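Local structure of ribonucleoside triphosphate reductase (Lactobacillus leichmannii, 1L1L) at residues 488-493 / 508-513; 630-635 / 663-668. The protein catalyses the adenosylcobalamin-dependent reduction of ribonucleoside triphosphates to deoxyribonucleotides, as a class II ribonucleotide reductase that works as an allosterically regulated monomer. All coordinates share one frame; numbering follows the deposited sequence.

Interaction 1: residues 488-493 / 508-513; sequences RVVTGF and PVYDKR
Asp-511 N donates to Val-489 O over 2.9 Å, lying in the carbonyl plane. Thr-491 N reaches Val-509 O at 2.9 Å, almost in line with the carbonyl bond, and Val-509 N bonds to Gly-492 O at 2.6 Å. Thr-491 OG1 also sits 3.0 Å from Val-509 O, and a water between this hydroxyl and Tyr-510 O binds the latter weakly. Such pairing belongs to the two-stranded antiparallel hairpin of strands 490-497 and 504-510. At the backbone angles of Gly-492 a CB would collide with the preceding carbonyl oxygen, so glycine suits the place. The apolar face of Val-490, Pro-508, Tyr-510 and Phe-493 is covered by helix 628-641 (Val-490 on Thr-634, Pro-508 on Ala-633, Tyr-510 on Ala-636). Val-490 CG2 lies at the edge of the Tyr-510 ring, 3.9 Å from CE1, while its CG1 turns to Pro-508 CB; Phe-493 CE2 approaches that CB at 3.8 Å. Asp-511 is the N-cap of helix 512-536, a place for short acceptor side chains. CG anti to N (chi1 -165°) holds its carboxylate beside the helix start, where OD1 accepts from Arg-513 N, the capping bond, and NE. OD2 takes Arg-513 NH2 at 2.6 Å, a side-on salt bridge.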
ATOM      1  N   ARG A 488      12.072 -24.863   7.977  1.00 37.76           N
ATOM      2  CA  ARG A 488      10.998 -24.117   7.332  1.00 38.27           C
ATOM      3  C   ARG A 488       9.644 -24.799   7.525  1.00 38.95           C
ATOM      4  O   ARG A 488       9.558 -26.034   7.512  1.00 39.30           O
ATOM      5  CB  ARG A 488      11.314 -23.954   5.844  1.00 38.20           C
ATOM      6  CG  ARG A 488      12.645 -23.248   5.603  1.00 37.84           C
ATOM      7  CD  ARG A 488      12.819 -22.874   4.150  1.00 38.70           C
ATOM      8  NE  ARG A 488      12.782 -24.040   3.276  1.00 39.42           N
ATOM      9  CZ  ARG A 488      13.763 -24.928   3.168  1.00 39.85           C
ATOM     10  NH1 ARG A 488      14.874 -24.787   3.884  1.00 40.09           N
ATOM     11  NH2 ARG A 488      13.634 -25.951   2.338  1.00 38.75           N
ATOM     12  N   VAL A 489       8.597 -23.993   7.700  1.00 38.50           N
ATOM     13  CA  VAL A 489       7.244 -24.504   7.920  1.00 38.69           C
ATOM     14  C   VAL A 489       6.922 -25.714   7.048  1.00 39.32           C
ATOM     15  O   VAL A 489       6.192 -26.609   7.467  1.00 39.78           O
ATOM     16  CB  VAL A 489       6.174 -23.402   7.694  1.00 38.40           C
ATOM     17  CG1 VAL A 489       6.049 -23.066   6.205  1.00 38.09           C
ATOM     18  CG2 VAL A 489       4.846 -23.861   8.258  1.00 38.08           C
ATOM     19  N   VAL A 490       7.462 -25.744   5.834  1.00 39.64           N
ATOM     20  CA  VAL A 490       7.238 -26.880   4.950  1.00 40.42           C
ATOM     21  C   VAL A 490       8.429 -27.831   5.114  1.00 41.11           C
ATOM     22  O   VAL A 490       9.520 -27.574   4.603  1.00 41.20           O
ATOM     23  CB  VAL A 490       7.121 -26.439   3.469  1.00 40.09           C
ATOM     24  CG1 VAL A 490       6.861 -27.648   2.582  1.00 39.97           C
ATOM     25  CG2 VAL A 490       5.996 -25.431   3.317  1.00 40.09           C
ATOM     26  N   THR A 491       8.206 -28.930   5.830  1.00 41.68           N
ATOM     27  CA  THR A 491       9.246 -29.922   6.092  1.00 41.80           C
ATOM     28  C   THR A 491       9.435 -30.938   4.969  1.00 42.46           C
ATOM     29  O   THR A 491      10.437 -31.661   4.933  1.00 42.50           O
ATOM     30  CB  THR A 491       8.949 -30.675   7.402  1.00 41.88           C
ATOM     31  OG1 THR A 491       7.681 -31.342   7.303  1.00 40.58           O
ATOM     32  CG2 THR A 491       8.906 -29.699   8.561  1.00 40.70           C
ATOM     33  N   GLY A 492       8.474 -30.988   4.052  1.00 42.78           N
ATOM     34  CA  GLY A 492       8.558 -31.913   2.933  1.00 42.97           C
ATOM     35  C   GLY A 492       7.227 -32.100   2.225  1.00 43.26           C
ATOM     36  O   GLY A 492       6.249 -31.407   2.520  1.00 43.00           O
ATOM     37  N   PHE A 493       7.187 -33.038   1.284  1.00 43.67           N
ATOM     38  CA  PHE A 493       5.966 -33.312   0.538  1.00 44.79           C
ATOM     39  C   PHE A 493       5.629 -34.798   0.509  1.00 45.60           C
ATOM     40  O   PHE A 493       6.519 -35.648   0.416  1.00 45.98           O
ATOM     41  CB  PHE A 493       6.088 -32.808  -0.909  1.00 43.98           C
ATOM     42  CG  PHE A 493       6.199 -31.312  -1.032  1.00 43.83           C
ATOM     43  CD1 PHE A 493       7.386 -30.658  -0.720  1.00 43.55           C
ATOM     44  CD2 PHE A 493       5.110 -30.555  -1.458  1.00 43.69           C
ATOM     45  CE1 PHE A 493       7.488 -29.274  -0.832  1.00 43.52           C
ATOM     46  CE2 PHE A 493       5.203 -29.167  -1.574  1.00 43.55           C
ATOM     47  CZ  PHE A 493       6.389 -28.527  -1.262  1.00 43.16           C
ATOM     48  N   PRO A 508       2.155 -30.581   0.622  1.00 38.85           N
ATOM     49  CA  PRO A 508       3.160 -30.229   1.623  1.00 38.25           C
ATOM     50  C   PRO A 508       2.885 -30.793   3.010  1.00 38.34           C
ATOM     51  O   PRO A 508       1.736 -31.018   3.385  1.00 38.23           O
ATOM     52  CB  PRO A 508       3.109 -28.707   1.620  1.00 38.10           C
ATOM     53  CG  PRO A 508       1.638 -28.448   1.411  1.00 37.76           C
ATOM     54  CD  PRO A 508       1.324 -29.407   0.281  1.00 38.18           C
ATOM     55  N   VAL A 509       3.955 -31.024   3.763  1.00 38.70           N
ATOM     56  CA  VAL A 509       3.846 -31.502   5.138  1.00 37.23           C
ATOM     57  C   VAL A 509       4.322 -30.324   5.977  1.00 37.00           C
ATOM     58  O   VAL A 509       5.469 -29.882   5.856  1.00 36.90           O
ATOM     59  CB  VAL A 509       4.757 -32.719   5.403  1.00 38.10           C
ATOM     60  CG1 VAL A 509       4.543 -33.229   6.822  1.00 37.24           C
ATOM     61  CG2 VAL A 509       4.462 -33.813   4.402  1.00 37.69           C
ATOM     62  N   TYR A 510       3.432 -29.802   6.810  1.00 36.28           N
ATOM     63  CA  TYR A 510       3.756 -28.660   7.645  1.00 36.26           C
ATOM     64  C   TYR A 510       4.229 -29.065   9.024  1.00 37.53           C
ATOM     65  O   TYR A 510       3.792 -30.081   9.575  1.00 37.69           O
ATOM     66  CB  TYR A 510       2.538 -27.760   7.816  1.00 35.31           C
ATOM     67  CG  TYR A 510       2.010 -27.172   6.539  1.00 34.49           C
ATOM     68  CD1 TYR A 510       2.825 -26.387   5.719  1.00 33.65           C
ATOM     69  CD2 TYR A 510       0.683 -27.382   6.156  1.00 33.97           C
ATOM     70  CE1 TYR A 510       2.320 -25.818   4.543  1.00 34.06           C
ATOM     71  CE2 TYR A 510       0.175 -26.825   4.994  1.00 34.16           C
ATOM     72  CZ  TYR A 510       0.994 -26.043   4.193  1.00 34.26           C
ATOM     73  OH  TYR A 510       0.475 -25.476   3.054  1.00 33.28           O
ATOM     74  N   ASP A 511       5.110 -28.244   9.584  1.00 37.60           N
ATOM     75  CA  ASP A 511       5.627 -28.479  10.912  1.00 38.97           C
ATOM     76  C   ASP A 511       4.465 -28.116  11.832  1.00 39.08           C
ATOM     77  O   ASP A 511       4.137 -26.943  11.993  1.00 39.18           O
ATOM     78  CB  ASP A 511       6.828 -27.571  11.171  1.00 40.15           C
ATOM     79  CG  ASP A 511       7.627 -28.001  12.376  1.00 41.59           C
ATOM     80  OD1 ASP A 511       7.051 -28.033  13.489  1.00 42.17           O
ATOM     81  OD2 ASP A 511       8.827 -28.310  12.205  1.00 42.43           O
ATOM     82  N   LYS A 512       3.836 -29.133  12.416  1.00 39.27           N
ATOM     83  CA  LYS A 512       2.687 -28.949  13.299  1.00 38.87           C
ATOM     84  C   LYS A 512       2.911 -27.962  14.445  1.00 38.66           C
ATOM     85  O   LYS A 512       1.948 -27.461  15.035  1.00 38.47           O
ATOM     86  CB  LYS A 512       2.242 -30.312  13.848  1.00 40.47           C
ATOM     87  CG  LYS A 512       1.877 -31.316  12.750  1.00 42.05           C
ATOM     88  CD  LYS A 512       1.341 -32.646  13.299  1.00 43.91           C
ATOM     89  CE  LYS A 512       2.425 -33.505  13.959  1.00 45.02           C
ATOM     90  NZ  LYS A 512       2.915 -32.962  15.269  1.00 46.01           N
ATOM     91  N   ARG A 513       4.174 -27.688  14.763  1.00 38.07           N
ATOM     92  CA  ARG A 513       4.491 -26.734  15.821  1.00 38.23           C
ATOM     93  C   ARG A 513       4.051 -25.346  15.343  1.00 37.60           C
ATOM     94  O   ARG A 513       3.489 -24.560  16.106  1.00 37.66           O
ATOM     95  CB  ARG A 513       6.005 -26.729  16.108  1.00 37.93           C
ATOM     96  CG  ARG A 513       6.546 -27.990  16.804  1.00 37.99           C
ATOM     97  CD  ARG A 513       8.076 -27.961  16.912  1.00 37.92           C
ATOM     98  NE  ARG A 513       8.718 -28.066  15.602  1.00 38.92           N
ATOM     99  CZ  ARG A 513      10.015 -27.873  15.366  1.00 38.81           C
ATOM    100  NH1 ARG A 513      10.841 -27.562  16.352  1.00 38.68           N
ATOM    101  NH2 ARG A 513      10.491 -27.991  14.130  1.00 38.71           N
TER
HETATM  102  O   HOH W   1       6.528 -32.046  10.167  1.00 47.16           O

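Interaction 2: residues 630-635 / 663-668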
ATOM      1  N   GLU A 630       7.147 -24.980  -3.010  1.00 29.77           N
ATOM      2  CA  GLU A 630       7.236 -24.653  -1.589  1.00 29.05           C
ATOM      3  C   GLU A 630       6.692 -23.268  -1.262  1.00 28.53           C
ATOM      4  O   GLU A 630       6.146 -23.052  -0.185  1.00 29.00           O
ATOM      5  CB  GLU A 630       8.680 -24.756  -1.088  1.00 30.46           C
ATOM      6  CG  GLU A 630       8.747 -24.675   0.427  1.00 31.70           C
ATOM      7  CD  GLU A 630      10.158 -24.748   0.965  1.00 33.16           C
ATOM      8  OE1 GLU A 630      11.022 -25.354   0.290  1.00 33.74           O
ATOM      9  OE2 GLU A 630      10.392 -24.211   2.071  1.00 33.70           O
ATOM     10  N   GLN A 631       6.856 -22.316  -2.174  1.00 27.33           N
ATOM     11  CA  GLN A 631       6.344 -20.975  -1.934  1.00 26.83           C
ATOM     12  C   GLN A 631       4.815 -21.008  -1.877  1.00 26.19           C
ATOM     13  O   GLN A 631       4.212 -20.364  -1.026  1.00 25.80           O
ATOM     14  CB  GLN A 631       6.833 -20.014  -3.027  1.00 27.49           C
ATOM     15  CG  GLN A 631       8.329 -19.760  -2.967  1.00 27.69           C
ATOM     16  CD  GLN A 631       8.818 -18.759  -4.000  1.00 28.12           C
ATOM     17  OE1 GLN A 631       8.419 -17.592  -3.995  1.00 28.97           O
ATOM     18  NE2 GLN A 631       9.694 -19.208  -4.884  1.00 28.38           N
ATOM     19  N   PHE A 632       4.188 -21.749  -2.791  1.00 26.05           N
ATOM     20  CA  PHE A 632       2.729 -21.878  -2.783  1.00 25.92           C
ATOM     21  C   PHE A 632       2.278 -22.474  -1.443  1.00 26.69           C
ATOM     22  O   PHE A 632       1.373 -21.943  -0.783  1.00 26.35           O
ATOM     23  CB  PHE A 632       2.270 -22.791  -3.925  1.00 26.63           C
ATOM     24  CG  PHE A 632       1.870 -22.056  -5.170  1.00 27.89           C
ATOM     25  CD1 PHE A 632       0.554 -21.633  -5.350  1.00 28.31           C
ATOM     26  CD2 PHE A 632       2.797 -21.810  -6.174  1.00 27.17           C
ATOM     27  CE1 PHE A 632       0.166 -20.976  -6.528  1.00 29.73           C
ATOM     28  CE2 PHE A 632       2.418 -21.157  -7.351  1.00 28.63           C
ATOM     29  CZ  PHE A 632       1.102 -20.743  -7.527  1.00 27.83           C
ATOM     30  N   ALA A 633       2.917 -23.576  -1.039  1.00 26.57           N
ATOM     31  CA  ALA A 633       2.572 -24.236   0.222  1.00 26.13           C
ATOM     32  C   ALA A 633       2.716 -23.299   1.413  1.00 26.45           C
ATOM     33  O   ALA A 633       1.893 -23.319   2.327  1.00 26.21           O
ATOM     34  CB  ALA A 633       3.446 -25.472   0.437  1.00 24.86           C
ATOM     35  N   THR A 634       3.756 -22.470   1.400  1.00 26.86           N
ATOM     36  CA  THR A 634       3.973 -21.545   2.507  1.00 27.33           C
ATOM     37  C   THR A 634       2.860 -20.499   2.577  1.00 28.05           C
ATOM     38  O   THR A 634       2.347 -20.206   3.657  1.00 27.55           O
ATOM     39  CB  THR A 634       5.339 -20.851   2.376  1.00 27.80           C
ATOM     40  OG1 THR A 634       6.366 -21.847   2.322  1.00 28.48           O
ATOM     41  CG2 THR A 634       5.586 -19.934   3.546  1.00 27.87           C
ATOM     42  N   GLN A 635       2.484 -19.931   1.429  1.00 28.24           N
ATOM     43  CA  GLN A 635       1.407 -18.954   1.410  1.00 27.81           C
ATOM     44  C   GLN A 635       0.117 -19.630   1.875  1.00 27.21           C
ATOM     45  O   GLN A 635      -0.652 -19.057   2.640  1.00 26.38           O
ATOM     46  CB  GLN A 635       1.216 -18.381  -0.005  1.00 30.37           C
ATOM     47  CG  GLN A 635      -0.103 -17.629  -0.207  1.00 32.53           C
ATOM     48  CD  GLN A 635      -0.285 -17.118  -1.642  1.00 34.27           C
ATOM     49  OE1 GLN A 635       0.001 -17.828  -2.604  1.00 36.13           O
ATOM     50  NE2 GLN A 635      -0.778 -15.895  -1.783  1.00 34.82           N
ATOM     51  N   SER A 663      -0.116 -25.720 -13.103  1.00 31.28           N
ATOM     52  CA  SER A 663      -0.369 -26.854 -12.211  1.00 31.42           C
ATOM     53  C   SER A 663      -0.607 -26.432 -10.765  1.00 30.61           C
ATOM     54  O   SER A 663      -1.541 -26.900 -10.109  1.00 29.93           O
ATOM     55  CB  SER A 663       0.822 -27.823 -12.232  1.00 33.14           C
ATOM     56  OG  SER A 663       1.223 -28.138 -13.551  1.00 36.90           O
ATOM     57  N   LEU A 664       0.255 -25.555 -10.263  1.00 29.41           N
ATOM     58  CA  LEU A 664       0.124 -25.097  -8.890  1.00 29.72           C
ATOM     59  C   LEU A 664      -1.086 -24.196  -8.702  1.00 29.01           C
ATOM     60  O   LEU A 664      -1.744 -24.252  -7.666  1.00 29.67           O
ATOM     61  CB  LEU A 664       1.416 -24.402  -8.442  1.00 29.19           C
ATOM     62  CG  LEU A 664       2.541 -25.427  -8.229  1.00 30.13           C
ATOM     63  CD1 LEU A 664       3.907 -24.746  -8.253  1.00 29.79           C
ATOM     64  CD2 LEU A 664       2.303 -26.161  -6.912  1.00 30.78           C
ATOM     65  N   LEU A 665      -1.389 -23.358  -9.689  1.00 29.83           N
ATOM     66  CA  LEU A 665      -2.560 -22.500  -9.574  1.00 29.19           C
ATOM     67  C   LEU A 665      -3.802 -23.393  -9.445  1.00 29.43           C
ATOM     68  O   LEU A 665      -4.704 -23.129  -8.640  1.00 26.96           O
ATOM     69  CB  LEU A 665      -2.691 -21.587 -10.804  1.00 29.54           C
ATOM     70  CG  LEU A 665      -1.676 -20.435 -10.857  1.00 29.53           C
ATOM     71  CD1 LEU A 665      -1.647 -19.793 -12.246  1.00 30.05           C
ATOM     72  CD2 LEU A 665      -2.039 -19.414  -9.771  1.00 29.72           C
ATOM     73  N   ARG A 666      -3.845 -24.463 -10.234  1.00 30.06           N
ATOM     74  CA  ARG A 666      -4.984 -25.369 -10.163  1.00 31.29           C
ATOM     75  C   ARG A 666      -4.991 -26.084  -8.818  1.00 30.90           C
ATOM     76  O   ARG A 666      -6.026 -26.184  -8.155  1.00 31.21           O
ATOM     77  CB  ARG A 666      -4.933 -26.400 -11.298  1.00 34.09           C
ATOM     78  CG  ARG A 666      -5.063 -25.803 -12.697  1.00 37.35           C
ATOM     79  CD  ARG A 666      -5.559 -26.845 -13.699  1.00 40.89           C
ATOM     80  NE  ARG A 666      -4.817 -28.101 -13.609  1.00 44.24           N
ATOM     81  CZ  ARG A 666      -3.569 -28.269 -14.037  1.00 45.93           C
ATOM     82  NH1 ARG A 666      -2.913 -27.260 -14.593  1.00 47.96           N
ATOM     83  NH2 ARG A 666      -2.971 -29.446 -13.901  1.00 47.08           N
ATOM     84  N   GLN A 667      -3.830 -26.566  -8.401  1.00 30.65           N
ATOM     85  CA  GLN A 667      -3.748 -27.290  -7.137  1.00 30.69           C
ATOM     86  C   GLN A 667      -4.311 -26.528  -5.948  1.00 30.16           C
ATOM     87  O   GLN A 667      -5.001 -27.105  -5.113  1.00 30.39           O
ATOM     88  CB  GLN A 667      -2.303 -27.693  -6.830  1.00 31.15           C
ATOM     89  CG  GLN A 667      -2.221 -28.714  -5.703  1.00 32.79           C
ATOM     90  CD  GLN A 667      -0.805 -29.094  -5.336  1.00 34.70           C
ATOM     91  OE1 GLN A 667       0.087 -29.134  -6.191  1.00 36.20           O
ATOM     92  NE2 GLN A 667      -0.592 -29.401  -4.056  1.00 33.80           N
ATOM     93  N   TYR A 668      -4.024 -25.234  -5.863  1.00 29.55           N
ATOM     94  CA  TYR A 668      -4.500 -24.448  -4.734  1.00 28.50           C
ATOM     95  C   TYR A 668      -5.773 -23.634  -4.966  1.00 28.67           C
ATOM     96  O   TYR A 668      -6.053 -22.690  -4.224  1.00 27.60           O
ATOM     97  CB  TYR A 668      -3.375 -23.532  -4.237  1.00 29.65           C
ATOM     98  CG  TYR A 668      -2.225 -24.292  -3.604  1.00 29.13           C
ATOM     99  CD1 TYR A 668      -1.164 -24.770  -4.371  1.00 29.59           C
ATOM    100  CD2 TYR A 668      -2.218 -24.556  -2.237  1.00 30.00           C
ATOM    101  CE1 TYR A 668      -0.117 -25.502  -3.786  1.00 29.46           C
ATOM    102  CE2 TYR A 668      -1.187 -25.279  -1.646  1.00 29.86           C
ATOM    103  CZ  TYR A 668      -0.144 -25.748  -2.419  1.00 29.71           C
ATOM    104  OH  TYR A 668       0.865 -26.458  -1.816  1.00 31.24           O
TER
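Leu-664 and Phe-632 meet where helices 628-641 and 661-667, which in sequence flank strand 650-653, an outermost strand of the mixed sheet in this ten-stranded alpha-beta barrel, pack through a buried, largely apolar interface without hydrogen bonds across it; Ile-651 of the strand also touches Phe-632. Leu-664 brings its CB over one face of the phenyl ring, 3.7 Å from the centroid and 15° off the normal, a CH-pi contact, whereas its CD1 hangs past the rim, 3.8 Å from Phe-632 CD2. Leu-665 starts out pointing away from the other helix, yet its CD2 comes back to the ring edge, 4.1 Å from Phe-632 CZ; Leu-665 also touches Tyr-363 and Ile-370 of helix 363-373. Tyr-668, the first residue to leave helical backbone angles, has CG anti to its carbonyl carbon (chi1 -68°), which carries the ring back to helix 628-641. There it lies nearly parallel to the Phe-632 ring, planes at 22°, but slid until the two hardly overlap, centroids 5.6 Å apart. Tyr-668 CE1 packs on Phe-632 CB at 3.6 Å. Small Ala-633 lets the phenol approach the backbone: Tyr-668 OH lies 3.5 Å from Ala-633 CA.

How the interactions relate
The two contacts meet at helix 628-641: its residues 630-635 are one side of interaction 2, and the hairpin of interaction 1 packs on the same helix. Interaction 1 is partly buried and nearer the surface, whereas all the touching residues of interaction 2 are buried. Their chemistry follows: backbone hydrogen bonds join the strands, and a local salt bridge within 508-513 secures the helix start, while only apolar and aromatic packing joins the two helices. Three direct ties connect them. Arg-488 NE forms a salt bridge with Glu-630 OE2 (2.7 Å), Tyr-510 OH probably hydrogen-bonds Ala-633 O (2.7 Å), and Pro-508 packs against both Ala-633 and Tyr-668.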